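Local coordinates for mitogen activated protein kinase, putative (Leishmania donovani, PDB 4QNY) that probably phosphorylates serine and threonine residues of target proteins as a mitogen-activated protein kinase, using magnesium-bound ATP, at residues A[57-62]-A[96-101]; A[75-80]-A[325-330]; A[188-193]-A[232-237]. One frame throughout, in Å; residues are numbered along the deposited sequence.

Contact 1 of 3, residues A[57-62]-A[96-101]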
ATOM      1  N   GLU A  57       0.478   0.489 -21.884  1.00 34.09           N
ATOM      2  CA  GLU A  57      -0.655  -0.376 -21.573  1.00 32.85           C
ATOM      3  C   GLU A  57      -1.645   0.305 -20.632  1.00 32.91           C
ATOM      4  O   GLU A  57      -2.811  -0.083 -20.557  1.00 37.61           O
ATOM      5  CB  GLU A  57      -0.163  -1.693 -20.967  1.00 39.72           C
ATOM      6  CG  GLU A  57       1.208  -2.141 -21.468  1.00 49.34           C
ATOM      7  CD  GLU A  57       1.268  -2.362 -22.973  1.00 65.02           C
ATOM      8  OE1 GLU A  57       0.205  -2.537 -23.607  1.00 77.19           O
ATOM      9  OE2 GLU A  57       2.389  -2.360 -23.524  1.00 71.78           O
ATOM     10  N   ILE A  58      -1.176   1.325 -19.921  1.00 22.51           N
ATOM     11  CA  ILE A  58      -2.035   2.111 -19.043  1.00 25.72           C
ATOM     12  C   ILE A  58      -3.015   2.949 -19.866  1.00 29.36           C
ATOM     13  O   ILE A  58      -4.180   3.109 -19.492  1.00 31.05           O
ATOM     14  CB  ILE A  58      -1.196   3.020 -18.110  1.00 25.47           C
ATOM     15  CG1 ILE A  58      -0.728   2.233 -16.885  1.00 20.65           C
ATOM     16  CG2 ILE A  58      -1.989   4.237 -17.658  1.00 20.71           C
ATOM     17  CD1 ILE A  58      -1.859   1.762 -15.993  1.00 30.28           C
ATOM     18  N   PHE A  59      -2.546   3.453 -21.003  1.00 26.35           N
ATOM     19  CA  PHE A  59      -3.359   4.324 -21.846  1.00 37.40           C
ATOM     20  C   PHE A  59      -4.134   3.562 -22.917  1.00 37.56           C
ATOM     21  O   PHE A  59      -4.612   4.153 -23.886  1.00 39.70           O
ATOM     22  CB  PHE A  59      -2.478   5.390 -22.498  1.00 41.76           C
ATOM     23  CG  PHE A  59      -1.800   6.288 -21.509  1.00 42.23           C
ATOM     24  CD1 PHE A  59      -2.490   7.334 -20.922  1.00 40.12           C
ATOM     25  CD2 PHE A  59      -0.479   6.074 -21.152  1.00 40.73           C
ATOM     26  CE1 PHE A  59      -1.872   8.158 -20.005  1.00 37.25           C
ATOM     27  CE2 PHE A  59       0.144   6.895 -20.235  1.00 37.05           C
ATOM     28  CZ  PHE A  59      -0.555   7.936 -19.657  1.00 38.94           C
ATOM     29  N   GLU A  60      -4.256   2.249 -22.741  1.00 30.49           N
ATOM     30  CA  GLU A  60      -5.070   1.435 -23.634  1.00 33.74           C
ATOM     31  C   GLU A  60      -6.466   1.258 -23.047  1.00 45.08           C
ATOM     32  O   GLU A  60      -7.444   1.090 -23.776  1.00 49.22           O
ATOM     33  CB  GLU A  60      -4.417   0.073 -23.877  1.00 30.00           C
ATOM     34  N   GLU A  61      -6.545   1.300 -21.721  1.00 40.60           N
ATOM     35  CA  GLU A  61      -7.815   1.190 -21.015  1.00 41.44           C
ATOM     36  C   GLU A  61      -8.109   2.470 -20.241  1.00 34.97           C
ATOM     37  O   GLU A  61      -7.211   3.060 -19.638  1.00 35.86           O
ATOM     38  CB  GLU A  61      -7.803  -0.011 -20.067  1.00 35.03           C
ATOM     39  N   VAL A  62      -9.367   2.897 -20.264  1.00 25.46           N
ATOM     40  CA  VAL A  62      -9.772   4.121 -19.582  1.00 30.60           C
ATOM     41  C   VAL A  62      -9.680   3.958 -18.066  1.00 31.63           C
ATOM     42  O   VAL A  62      -9.298   4.886 -17.354  1.00 23.37           O
ATOM     43  CB  VAL A  62     -11.206   4.530 -19.966  1.00 36.24           C
ATOM     44  CG1 VAL A  62     -11.537   5.904 -19.406  1.00 42.72           C
ATOM     45  CG2 VAL A  62     -11.368   4.519 -21.478  1.00 39.13           C
ATOM     46  N   GLU A  96       0.709  13.400 -29.828  1.00 47.34           N
ATOM     47  CA  GLU A  96       0.903  12.292 -30.756  1.00 40.91           C
ATOM     48  C   GLU A  96       1.985  11.338 -30.257  1.00 43.57           C
ATOM     49  O   GLU A  96       2.078  10.197 -30.709  1.00 43.37           O
ATOM     50  CB  GLU A  96       1.263  12.814 -32.149  1.00 48.27           C
ATOM     51  N   ASN A  97       2.803  11.815 -29.322  1.00 44.19           N
ATOM     52  CA  ASN A  97       3.866  11.004 -28.741  1.00 42.75           C
ATOM     53  C   ASN A  97       3.526  10.524 -27.333  1.00 34.31           C
ATOM     54  O   ASN A  97       4.249   9.713 -26.755  1.00 28.67           O
ATOM     55  CB  ASN A  97       5.183  11.786 -28.711  1.00 52.97           C
ATOM     56  CG  ASN A  97       5.682  12.144 -30.097  1.00 51.99           C
ATOM     57  OD1 ASN A  97       5.439  11.423 -31.064  1.00 51.15           O
ATOM     58  ND2 ASN A  97       6.391  13.263 -30.199  1.00 50.06           N
ATOM     59  N   PHE A  98       2.423  11.024 -26.784  1.00 27.72           N
ATOM     60  CA  PHE A  98       2.041  10.686 -25.417  1.00 27.30           C
ATOM     61  C   PHE A  98       1.538   9.249 -25.324  1.00 28.84           C
ATOM     62  O   PHE A  98       0.333   8.995 -25.383  1.00 23.89           O
ATOM     63  CB  PHE A  98       0.975  11.660 -24.895  1.00 26.74           C
ATOM     64  CG  PHE A  98       0.854  11.686 -23.389  1.00 38.07           C
ATOM     65  CD1 PHE A  98       1.042  12.868 -22.692  1.00 40.35           C
ATOM     66  CD2 PHE A  98       0.548  10.540 -22.675  1.00 40.71           C
ATOM     67  CE1 PHE A  98       0.934  12.900 -21.313  1.00 48.93           C
ATOM     68  CE2 PHE A  98       0.442  10.569 -21.301  1.00 34.93           C
ATOM     69  CZ  PHE A  98       0.632  11.748 -20.618  1.00 41.22           C
ATOM     70  N   ASP A  99       2.467   8.314 -25.164  1.00 23.43           N
ATOM     71  CA  ASP A  99       2.123   6.921 -24.922  1.00 23.40           C
ATOM     72  C   ASP A  99       2.847   6.430 -23.674  1.00 24.14           C
ATOM     73  O   ASP A  99       2.886   5.234 -23.390  1.00 28.55           O
ATOM     74  CB  ASP A  99       2.474   6.054 -26.133  1.00 27.91           C
ATOM     75  CG  ASP A  99       3.959   6.049 -26.442  1.00 24.39           C
ATOM     76  OD1 ASP A  99       4.410   5.144 -27.172  1.00 39.85           O
ATOM     77  OD2 ASP A  99       4.676   6.951 -25.956  1.00 37.77           O
ATOM     78  N   HIS A 100       3.418   7.378 -22.936  1.00 27.12           N
ATOM     79  CA  HIS A 100       4.169   7.092 -21.719  1.00 28.30           C
ATOM     80  C   HIS A 100       4.460   8.389 -20.974  1.00 21.01           C
ATOM     81  O   HIS A 100       4.400   9.469 -21.558  1.00 21.37           O
ATOM     82  CB  HIS A 100       5.483   6.382 -22.043  1.00 21.60           C
ATOM     83  CG  HIS A 100       6.543   7.299 -22.569  1.00 27.69           C
ATOM     84  ND1 HIS A 100       6.567   7.739 -23.875  1.00 25.47           N
ATOM     85  CD2 HIS A 100       7.608   7.871 -21.959  1.00 27.60           C
ATOM     86  CE1 HIS A 100       7.606   8.537 -24.049  1.00 27.41           C
ATOM     87  NE2 HIS A 100       8.252   8.635 -22.902  1.00 25.02           N
ATOM     88  N   PHE A 101       4.785   8.279 -19.688  1.00 23.31           N
ATOM     89  CA  PHE A 101       5.234   9.433 -18.913  1.00 25.33           C
ATOM     90  C   PHE A 101       5.893   8.983 -17.612  1.00 24.52           C
ATOM     91  O   PHE A 101       5.753   7.830 -17.201  1.00 19.62           O
ATOM     92  CB  PHE A 101       4.072  10.393 -18.631  1.00 26.69           C
ATOM     93  CG  PHE A 101       3.160   9.948 -17.526  1.00 31.52           C
ATOM     94  CD1 PHE A 101       2.150   9.034 -17.768  1.00 37.34           C
ATOM     95  CD2 PHE A 101       3.295  10.469 -16.249  1.00 26.39           C
ATOM     96  CE1 PHE A 101       1.303   8.633 -16.756  1.00 32.90           C
ATOM     97  CE2 PHE A 101       2.453  10.070 -15.233  1.00 22.80           C
ATOM     98  CZ  PHE A 101       1.455   9.151 -15.487  1.00 27.36           C
TER
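The aromatic cluster of F59, F98 and F101 belongs to the N-terminal lobe of the kinase, where the loop ahead of helix 62-77 meets the loop that runs into strand 101-106. F98 comes in with its edge toward one face of F59, an offset edge-to-face pair with centroids 5.2 Å apart and planes at 84°. With CG anti to the backbone N (chi1 -161°), the F98 side chain, which does not start toward 57-62, ends against F59. The closest atoms are F59 CZ and F98 CE2, at 3.3 Å. Over the opposite face of the F59 ring lies CG2 of I58, 4.1 Å above its plane. F101 meets F59 differently, rim against rim: F101 CD1 lies 3.5 Å from F59 CZ, near the plane of the F59 ring, and neither ring covers the other's face. Within 96-101, H100 ND1 donates to D99 OD2 over 2.9 Å, almost straight and in the imidazole plane. Helix 337-349 closes over the cluster: I344 touches F59 and F101, while K341 NZ bonds to F98 O. Such packing of a C-terminal extension helix against the N-lobe is typical of the MAP kinase fold.

Contact 2 of 3, residues A[75-80]-A[325-330]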
ATOM      1  N   LEU A  75      -0.498  11.945  -4.727  1.00 20.28           N
ATOM      2  CA  LEU A  75       0.897  12.194  -4.375  1.00 23.52           C
ATOM      3  C   LEU A  75       1.166  13.686  -4.211  1.00 26.72           C
ATOM      4  O   LEU A  75       1.898  14.100  -3.312  1.00 31.99           O
ATOM      5  CB  LEU A  75       1.834  11.602  -5.431  1.00 21.05           C
ATOM      6  CG  LEU A  75       1.994  10.081  -5.422  1.00 32.67           C
ATOM      7  CD1 LEU A  75       2.782   9.617  -6.635  1.00 27.46           C
ATOM      8  CD2 LEU A  75       2.666   9.623  -4.136  1.00 19.50           C
ATOM      9  N   ALA A  76       0.563  14.491  -5.080  1.00 24.99           N
ATOM     10  CA  ALA A  76       0.701  15.939  -5.003  1.00 28.79           C
ATOM     11  C   ALA A  76      -0.150  16.506  -3.872  1.00 28.83           C
ATOM     12  O   ALA A  76       0.149  17.571  -3.328  1.00 31.03           O
ATOM     13  CB  ALA A  76       0.319  16.579  -6.327  1.00 22.64           C
ATOM     14  N   HIS A  77      -1.209  15.784  -3.521  1.00 24.18           N
ATOM     15  CA  HIS A  77      -2.137  16.228  -2.486  1.00 33.29           C
ATOM     16  C   HIS A  77      -1.510  16.192  -1.097  1.00 42.18           C
ATOM     17  O   HIS A  77      -1.786  17.050  -0.260  1.00 46.47           O
ATOM     18  CB  HIS A  77      -3.404  15.368  -2.507  1.00 33.69           C
ATOM     19  CG  HIS A  77      -4.403  15.738  -1.456  1.00 28.67           C
ATOM     20  ND1 HIS A  77      -4.470  15.102  -0.235  1.00 36.11           N
ATOM     21  CD2 HIS A  77      -5.377  16.679  -1.443  1.00 27.93           C
ATOM     22  CE1 HIS A  77      -5.441  15.636   0.485  1.00 35.21           C
ATOM     23  NE2 HIS A  77      -6.008  16.594  -0.226  1.00 28.45           N
ATOM     24  N   PHE A  78      -0.664  15.195  -0.855  1.00 42.63           N
ATOM     25  CA  PHE A  78      -0.053  15.019   0.457  1.00 39.40           C
ATOM     26  C   PHE A  78       1.327  15.661   0.553  1.00 33.35           C
ATOM     27  O   PHE A  78       2.122  15.603  -0.384  1.00 33.17           O
ATOM     28  CB  PHE A  78       0.048  13.531   0.804  1.00 29.84           C
ATOM     29  CG  PHE A  78      -1.282  12.854   0.967  1.00 29.60           C
ATOM     30  CD1 PHE A  78      -2.103  13.159   2.041  1.00 27.75           C
ATOM     31  CD2 PHE A  78      -1.708  11.906   0.054  1.00 26.56           C
ATOM     32  CE1 PHE A  78      -3.327  12.536   2.194  1.00 28.88           C
ATOM     33  CE2 PHE A  78      -2.930  11.279   0.201  1.00 30.95           C
ATOM     34  CZ  PHE A  78      -3.740  11.594   1.273  1.00 31.26           C
ATOM     35  N   ASN A  79       1.596  16.277   1.699  1.00 35.20           N
ATOM     36  CA  ASN A  79       2.910  16.833   1.993  1.00 42.82           C
ATOM     37  C   ASN A  79       3.320  16.444   3.407  1.00 35.99           C
ATOM     38  O   ASN A  79       3.245  17.252   4.333  1.00 37.62           O
ATOM     39  CB  ASN A  79       2.906  18.354   1.830  1.00 47.95           C
ATOM     40  CG  ASN A  79       4.300  18.951   1.893  1.00 50.43           C
ATOM     41  OD1 ASN A  79       5.275  18.326   1.473  1.00 49.32           O
ATOM     42  ND2 ASN A  79       4.401  20.165   2.420  1.00 47.41           N
ATOM     43  N   ASP A  80       3.745  15.196   3.565  1.00 27.14           N
ATOM     44  CA  ASP A  80       4.037  14.645   4.881  1.00 26.75           C
ATOM     45  C   ASP A  80       5.278  13.762   4.836  1.00 26.34           C
ATOM     46  O   ASP A  80       5.626  13.220   3.787  1.00 33.79           O
ATOM     47  CB  ASP A  80       2.831  13.855   5.396  1.00 26.32           C
ATOM     48  CG  ASP A  80       2.973  13.454   6.848  1.00 35.10           C
ATOM     49  OD1 ASP A  80       2.702  14.299   7.728  1.00 31.47           O
ATOM     50  OD2 ASP A  80       3.345  12.291   7.109  1.00 34.71           O
ATOM     51  N   ALA A 325      -6.615  18.236   4.631  1.00 50.44           N
ATOM     52  CA  ALA A 325      -7.674  18.701   3.743  1.00 34.90           C
ATOM     53  C   ALA A 325      -8.289  17.537   2.975  1.00 39.13           C
ATOM     54  O   ALA A 325      -7.613  16.555   2.669  1.00 38.84           O
ATOM     55  CB  ALA A 325      -7.139  19.748   2.780  1.00 32.15           C
ATOM     56  N   LEU A 326      -9.576  17.655   2.664  1.00 38.88           N
ATOM     57  CA  LEU A 326     -10.295  16.601   1.961  1.00 37.78           C
ATOM     58  C   LEU A 326      -9.889  16.529   0.493  1.00 32.63           C
ATOM     59  O   LEU A 326      -9.923  17.531  -0.220  1.00 39.22           O
ATOM     60  CB  LEU A 326     -11.805  16.819   2.070  1.00 40.93           C
ATOM     61  CG  LEU A 326     -12.696  15.663   1.615  1.00 49.49           C
ATOM     62  CD1 LEU A 326     -13.162  14.845   2.811  1.00 54.93           C
ATOM     63  CD2 LEU A 326     -13.883  16.172   0.811  1.00 54.25           C
ATOM     64  N   PHE A 327      -9.502  15.337   0.048  1.00 32.53           N
ATOM     65  CA  PHE A 327      -9.182  15.113  -1.357  1.00 34.85           C
ATOM     66  C   PHE A 327     -10.466  15.070  -2.179  1.00 37.21           C
ATOM     67  O   PHE A 327     -11.389  14.321  -1.860  1.00 43.32           O
ATOM     68  CB  PHE A 327      -8.391  13.813  -1.527  1.00 29.67           C
ATOM     69  CG  PHE A 327      -8.024  13.503  -2.953  1.00 29.54           C
ATOM     70  CD1 PHE A 327      -6.916  14.091  -3.540  1.00 27.18           C
ATOM     71  CD2 PHE A 327      -8.779  12.614  -3.699  1.00 32.49           C
ATOM     72  CE1 PHE A 327      -6.573  13.803  -4.848  1.00 26.56           C
ATOM     73  CE2 PHE A 327      -8.442  12.323  -5.007  1.00 29.12           C
ATOM     74  CZ  PHE A 327      -7.338  12.918  -5.583  1.00 32.28           C
ATOM     75  N   ARG A 328     -10.527  15.878  -3.233  1.00 41.40           N
ATOM     76  CA  ARG A 328     -11.725  15.930  -4.065  1.00 53.85           C
ATOM     77  C   ARG A 328     -11.627  14.990  -5.264  1.00 55.23           C
ATOM     78  O   ARG A 328     -10.755  15.144  -6.120  1.00 56.50           O
ATOM     79  CB  ARG A 328     -11.990  17.359  -4.541  1.00 58.52           C
ATOM     80  CG  ARG A 328     -13.186  17.476  -5.475  1.00 60.17           C
ATOM     81  CD  ARG A 328     -13.537  18.925  -5.762  1.00 62.68           C
ATOM     82  NE  ARG A 328     -12.461  19.836  -5.385  1.00 70.37           N
ATOM     83  CZ  ARG A 328     -12.459  21.138  -5.648  1.00 77.11           C
ATOM     84  NH1 ARG A 328     -13.477  21.686  -6.299  1.00 75.12           N
ATOM     85  NH2 ARG A 328     -11.438  21.893  -5.267  1.00 79.54           N
ATOM     86  N   PHE A 329     -12.537  14.021  -5.314  1.00 53.24           N
ATOM     87  CA  PHE A 329     -12.582  13.047  -6.399  1.00 52.17           C
ATOM     88  C   PHE A 329     -13.466  13.516  -7.550  1.00 67.62           C
ATOM     89  O   PHE A 329     -14.669  13.702  -7.376  1.00 66.72           O
ATOM     90  CB  PHE A 329     -13.100  11.697  -5.894  1.00 40.15           C
ATOM     91  CG  PHE A 329     -12.265  11.083  -4.805  1.00 31.53           C
ATOM     92  CD1 PHE A 329     -11.277  10.160  -5.108  1.00 28.57           C
ATOM     93  CD2 PHE A 329     -12.483  11.411  -3.476  1.00 33.20           C
ATOM     94  CE1 PHE A 329     -10.514   9.585  -4.107  1.00 31.98           C
ATOM     95  CE2 PHE A 329     -11.723  10.841  -2.472  1.00 34.63           C
ATOM     96  CZ  PHE A 329     -10.738   9.927  -2.787  1.00 33.88           C
ATOM     97  N   ASP A 330     -12.867  13.698  -8.724  1.00 73.99           N
ATOM     98  CA  ASP A 330     -13.620  13.988  -9.942  1.00 87.93           C
ATOM     99  C   ASP A 330     -12.843  13.549 -11.178  1.00 89.58           C
ATOM    100  O   ASP A 330     -12.715  12.356 -11.450  1.00 91.69           O
ATOM    101  CB  ASP A 330     -13.963  15.477 -10.041  1.00 93.90           C
ATOM    102  CG  ASP A 330     -15.233  15.836  -9.293  1.00 99.87           C
ATOM    103  OD1 ASP A 330     -16.326  15.432  -9.748  1.00 98.70           O
ATOM    104  OD2 ASP A 330     -15.142  16.522  -8.253  1.00102.43           O
TER
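F327 turns the edge of its ring to the face of H77, with the two planes at 89° and the centroids 5.3 Å apart. CD1 does the touching, coming to 3.7 Å from H77 CG and standing over the face near its rim. The CB of F327 sits over the same imidazole as a CH-pi contact, 4.0 Å from the ring centroid, so phenyl edge and methylene together lie on H77. The histidine reaches them because its CG is anti to the backbone N (chi1 179°), which carries the ring off the end of the helix toward 325-330. At the edge of the imidazole, near its plane, the carbonyl of A325 approaches: H77 CE1 to A325 O is 3.2 Å. The rings continue to either end of this pair, since H77 ND1 lies over the centre of the F78 ring and F327 CD2 over that of F329, 3.4 Å above its plane. In the fold, the pair joins the C-terminal end of helix 62-77 to the loop leading to helix 337-349. K73 and L74 of the former helix also touch F327, whose backbone bonds to A144 just past helix 124-143, and F78 packs on I140 and I141 of that helix.

Contact 3 of 3, residues A[188-193]-A[232-237]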
ATOM      1  N   MET A 188      -1.057 -10.766  -5.762  1.00 32.09           N
ATOM      2  CA  MET A 188      -0.878 -10.684  -4.317  1.00 33.68           C
ATOM      3  C   MET A 188      -2.193 -10.365  -3.611  1.00 22.48           C
ATOM      4  O   MET A 188      -2.625  -9.213  -3.581  1.00 17.95           O
ATOM      5  CB  MET A 188       0.174  -9.627  -3.970  1.00 40.22           C
ATOM      6  CG  MET A 188       0.485  -9.516  -2.488  1.00 38.39           C
ATOM      7  SD  MET A 188       1.124 -11.054  -1.799  1.00 28.59           S
ATOM      8  CE  MET A 188       2.553 -11.327  -2.844  1.00 53.67           C
ATOM      9  N   ARG A 189      -2.823 -11.391  -3.044  1.00 14.47           N
ATOM     10  CA  ARG A 189      -4.093 -11.227  -2.340  1.00 25.15           C
ATOM     11  C   ARG A 189      -3.941 -11.489  -0.843  1.00 22.16           C
ATOM     12  O   ARG A 189      -4.918 -11.463  -0.094  1.00 25.64           O
ATOM     13  CB  ARG A 189      -5.152 -12.167  -2.920  1.00 24.90           C
ATOM     14  CG  ARG A 189      -4.985 -13.617  -2.486  1.00 24.39           C
ATOM     15  CD  ARG A 189      -6.093 -14.510  -3.023  1.00 18.09           C
ATOM     16  NE  ARG A 189      -5.936 -14.787  -4.449  1.00 19.39           N
ATOM     17  CZ  ARG A 189      -6.843 -14.489  -5.372  1.00 27.01           C
ATOM     18  NH1 ARG A 189      -7.983 -13.907  -5.025  1.00 27.87           N
ATOM     19  NH2 ARG A 189      -6.612 -14.778  -6.646  1.00 37.24           N
ATOM     20  N   TRP A 190      -2.706 -11.729  -0.413  1.00 14.09           N
ATOM     21  CA  TRP A 190      -2.427 -12.173   0.950  1.00 16.44           C
ATOM     22  C   TRP A 190      -2.711 -11.117   2.018  1.00 18.34           C
ATOM     23  O   TRP A 190      -2.704 -11.421   3.210  1.00 22.17           O
ATOM     24  CB  TRP A 190      -0.968 -12.621   1.062  1.00 14.74           C
ATOM     25  CG  TRP A 190      -0.629 -13.791   0.189  1.00 15.45           C
ATOM     26  CD1 TRP A 190      -1.503 -14.594  -0.485  1.00 15.63           C
ATOM     27  CD2 TRP A 190       0.681 -14.288  -0.105  1.00 16.21           C
ATOM     28  NE1 TRP A 190      -0.817 -15.562  -1.178  1.00 16.48           N
ATOM     29  CE2 TRP A 190       0.525 -15.394  -0.963  1.00 16.86           C
ATOM     30  CE3 TRP A 190       1.972 -13.903   0.273  1.00 16.50           C
ATOM     31  CZ2 TRP A 190       1.610 -16.121  -1.448  1.00 20.49           C
ATOM     32  CZ3 TRP A 190       3.047 -14.626  -0.209  1.00 17.42           C
ATOM     33  CH2 TRP A 190       2.860 -15.722  -1.060  1.00 24.30           C
ATOM     34  N   TYR A 191      -2.963  -9.885   1.593  1.00 13.30           N
ATOM     35  CA  TYR A 191      -3.130  -8.785   2.534  1.00 13.78           C
ATOM     36  C   TYR A 191      -4.523  -8.174   2.456  1.00 12.64           C
ATOM     37  O   TYR A 191      -4.773  -7.096   2.994  1.00 23.87           O
ATOM     38  CB  TYR A 191      -2.056  -7.724   2.284  1.00 15.47           C
ATOM     39  CG  TYR A 191      -0.660  -8.289   2.404  1.00 17.81           C
ATOM     40  CD1 TYR A 191      -0.016  -8.338   3.631  1.00 13.69           C
ATOM     41  CD2 TYR A 191       0.002  -8.801   1.295  1.00 16.33           C
ATOM     42  CE1 TYR A 191       1.253  -8.867   3.751  1.00 20.81           C
ATOM     43  CE2 TYR A 191       1.273  -9.334   1.404  1.00 14.44           C
ATOM     44  CZ  TYR A 191       1.894  -9.364   2.635  1.00 18.07           C
ATOM     45  OH  TYR A 191       3.160  -9.890   2.752  1.00 17.36           O
ATOM     46  N   ARG A 192      -5.432  -8.881   1.794  1.00 12.63           N
ATOM     47  CA  ARG A 192      -6.817  -8.446   1.686  1.00 12.42           C
ATOM     48  C   ARG A 192      -7.607  -8.774   2.950  1.00 15.05           C
ATOM     49  O   ARG A 192      -7.591  -9.908   3.428  1.00 16.14           O
ATOM     50  CB  ARG A 192      -7.484  -9.088   0.468  1.00 12.55           C
ATOM     51  CG  ARG A 192      -6.944  -8.587  -0.859  1.00 17.90           C
ATOM     52  CD  ARG A 192      -7.566  -9.327  -2.028  1.00 12.96           C
ATOM     53  NE  ARG A 192      -7.492  -8.545  -3.257  1.00 13.15           N
ATOM     54  CZ  ARG A 192      -7.962  -8.950  -4.433  1.00 30.91           C
ATOM     55  NH1 ARG A 192      -8.546 -10.135  -4.546  1.00 20.71           N
ATOM     56  NH2 ARG A 192      -7.854  -8.163  -5.494  1.00 34.94           N
ATOM     57  N   ALA A 193      -8.291  -7.767   3.485  1.00 15.51           N
ATOM     58  CA  ALA A 193      -9.134  -7.931   4.663  1.00 18.41           C
ATOM     59  C   ALA A 193     -10.267  -8.919   4.386  1.00 20.33           C
ATOM     60  O   ALA A 193     -10.697  -9.061   3.241  1.00 24.92           O
ATOM     61  CB  ALA A 193      -9.689  -6.581   5.099  1.00 16.35           C
ATOM     62  N   VAL A 232     -11.572 -18.067  -2.027  1.00 26.74           N
ATOM     63  CA  VAL A 232     -12.070 -18.966  -0.992  1.00 23.22           C
ATOM     64  C   VAL A 232     -10.921 -19.483  -0.132  1.00 19.57           C
ATOM     65  O   VAL A 232     -11.027 -19.543   1.094  1.00 29.81           O
ATOM     66  CB  VAL A 232     -12.841 -20.157  -1.597  1.00 22.92           C
ATOM     67  CG1 VAL A 232     -13.188 -21.178  -0.521  1.00 22.03           C
ATOM     68  CG2 VAL A 232     -14.098 -19.667  -2.296  1.00 17.12           C
ATOM     69  N   ASN A 233      -9.816 -19.838  -0.781  1.00 20.50           N
ATOM     70  CA  ASN A 233      -8.636 -20.316  -0.073  1.00 23.17           C
ATOM     71  C   ASN A 233      -8.040 -19.238   0.828  1.00 31.16           C
ATOM     72  O   ASN A 233      -7.457 -19.540   1.869  1.00 28.16           O
ATOM     73  CB  ASN A 233      -7.584 -20.816  -1.064  1.00 24.38           C
ATOM     74  CG  ASN A 233      -6.407 -21.483  -0.377  1.00 32.14           C
ATOM     75  OD1 ASN A 233      -5.263 -21.055  -0.524  1.00 34.03           O
ATOM     76  ND2 ASN A 233      -6.686 -22.536   0.382  1.00 32.72           N
ATOM     77  N   GLN A 234      -8.192 -17.980   0.422  1.00 26.66           N
ATOM     78  CA  GLN A 234      -7.729 -16.857   1.228  1.00 22.10           C
ATOM     79  C   GLN A 234      -8.523 -16.775   2.527  1.00 24.03           C
ATOM     80  O   GLN A 234      -7.961 -16.539   3.596  1.00 20.72           O
ATOM     81  CB  GLN A 234      -7.845 -15.544   0.449  1.00 14.51           C
ATOM     82  CG  GLN A 234      -7.373 -14.315   1.213  1.00 13.95           C
ATOM     83  CD  GLN A 234      -5.882 -14.330   1.487  1.00 25.76           C
ATOM     84  OE1 GLN A 234      -5.101 -14.886   0.715  1.00 20.11           O
ATOM     85  NE2 GLN A 234      -5.479 -13.717   2.594  1.00 28.04           N
ATOM     86  N   LEU A 235      -9.833 -16.980   2.426  1.00 14.92           N
ATOM     87  CA  LEU A 235     -10.698 -16.978   3.600  1.00 20.53           C
ATOM     88  C   LEU A 235     -10.349 -18.135   4.528  1.00 17.41           C
ATOM     89  O   LEU A 235     -10.356 -17.985   5.749  1.00 19.59           O
ATOM     90  CB  LEU A 235     -12.170 -17.059   3.189  1.00 17.81           C
ATOM     91  CG  LEU A 235     -13.176 -17.035   4.342  1.00 16.43           C
ATOM     92  CD1 LEU A 235     -13.075 -15.729   5.116  1.00 20.37           C
ATOM     93  CD2 LEU A 235     -14.593 -17.253   3.834  1.00 15.06           C
ATOM     94  N   ASP A 236     -10.040 -19.287   3.942  1.00 16.34           N
ATOM     95  CA  ASP A 236      -9.647 -20.458   4.716  1.00 19.64           C
ATOM     96  C   ASP A 236      -8.366 -20.192   5.501  1.00 28.21           C
ATOM     97  O   ASP A 236      -8.268 -20.542   6.676  1.00 22.43           O
ATOM     98  CB  ASP A 236      -9.462 -21.673   3.803  1.00 19.81           C
ATOM     99  CG  ASP A 236     -10.778 -22.219   3.282  1.00 26.54           C
ATOM    100  OD1 ASP A 236     -11.787 -22.148   4.016  1.00 29.11           O
ATOM    101  OD2 ASP A 236     -10.805 -22.723   2.140  1.00 32.77           O
ATOM    102  N   LYS A 237      -7.393 -19.563   4.846  1.00 23.93           N
ATOM    103  CA  LYS A 237      -6.111 -19.258   5.472  1.00 17.57           C
ATOM    104  C   LYS A 237      -6.262 -18.261   6.616  1.00 20.44           C
ATOM    105  O   LYS A 237      -5.567 -18.354   7.627  1.00 23.23           O
ATOM    106  CB  LYS A 237      -5.124 -18.716   4.435  1.00 16.80           C
ATOM    107  CG  LYS A 237      -4.616 -19.761   3.457  1.00 17.65           C
ATOM    108  CD  LYS A 237      -3.736 -20.782   4.157  1.00 18.73           C
ATOM    109  CE  LYS A 237      -3.333 -21.904   3.215  1.00 34.75           C
ATOM    110  NZ  LYS A 237      -2.664 -21.391   1.987  1.00 40.60           N
TER
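A type I beta turn from R189 to R192, closed by R192 N to R189 O at 3.2 Å, faces Q234 of helix 231-242, with the CA atoms of W190 and Q234 7.1 Å apart. The Q234 chain leaves with CG anti to the backbone N and then bends at chi2 (66°), which lays the amide against the turn. The amide carbon CD rests 3.4 Å from R189 O, and OE1 sits 3.4 Å from R189 CG, beside the aliphatic part of the arginine, the two side chains running antiparallel. W190 meets the same oxygen at the edge of its ring, with CD1 3.8 Å from OE1 and the indole and amide planes 22° apart. The polar ends look elsewhere: Q234 NE2 bonds to F226 O, OE1 takes a weak bond from G228 N, and W190 NE1 donates to G228 O. R189 NH2 goes to D184 O and R192 NH1 to T183 O, both in the TDY motif earlier in the same activation segment; in related MAP kinases the arginines of this segment bind the phosphotyrosine. The chemistry implies that turn and helix are in van der Waals contact, while the Q234 amide and the W190 indole both bond to the loop before helix 231-242, where their shared partner G228 probably helps to set one relative to the other.

Contacts 1 and 2 hold the same element from its two ends: 57-62 leads into helix 62-77, and 75-80 is where that helix finishes, the centres of the two contacts about 24 Å apart. Both also involve the C-terminal extension, contact 1 through helix 337-349 packed over it and contact 2 through the loop before that helix. Contact 3 lies apart in the C-terminal lobe, across the centre of the chain from contact 2. Contact 1 is the buried one and mainly aromatic. Contact 2, partly buried, replaces one phenyl by an imidazole beside a backbone carbonyl. Contact 3, also partly buried, is built on a glutamine amide that bonds to the loop before its own helix, once weakly.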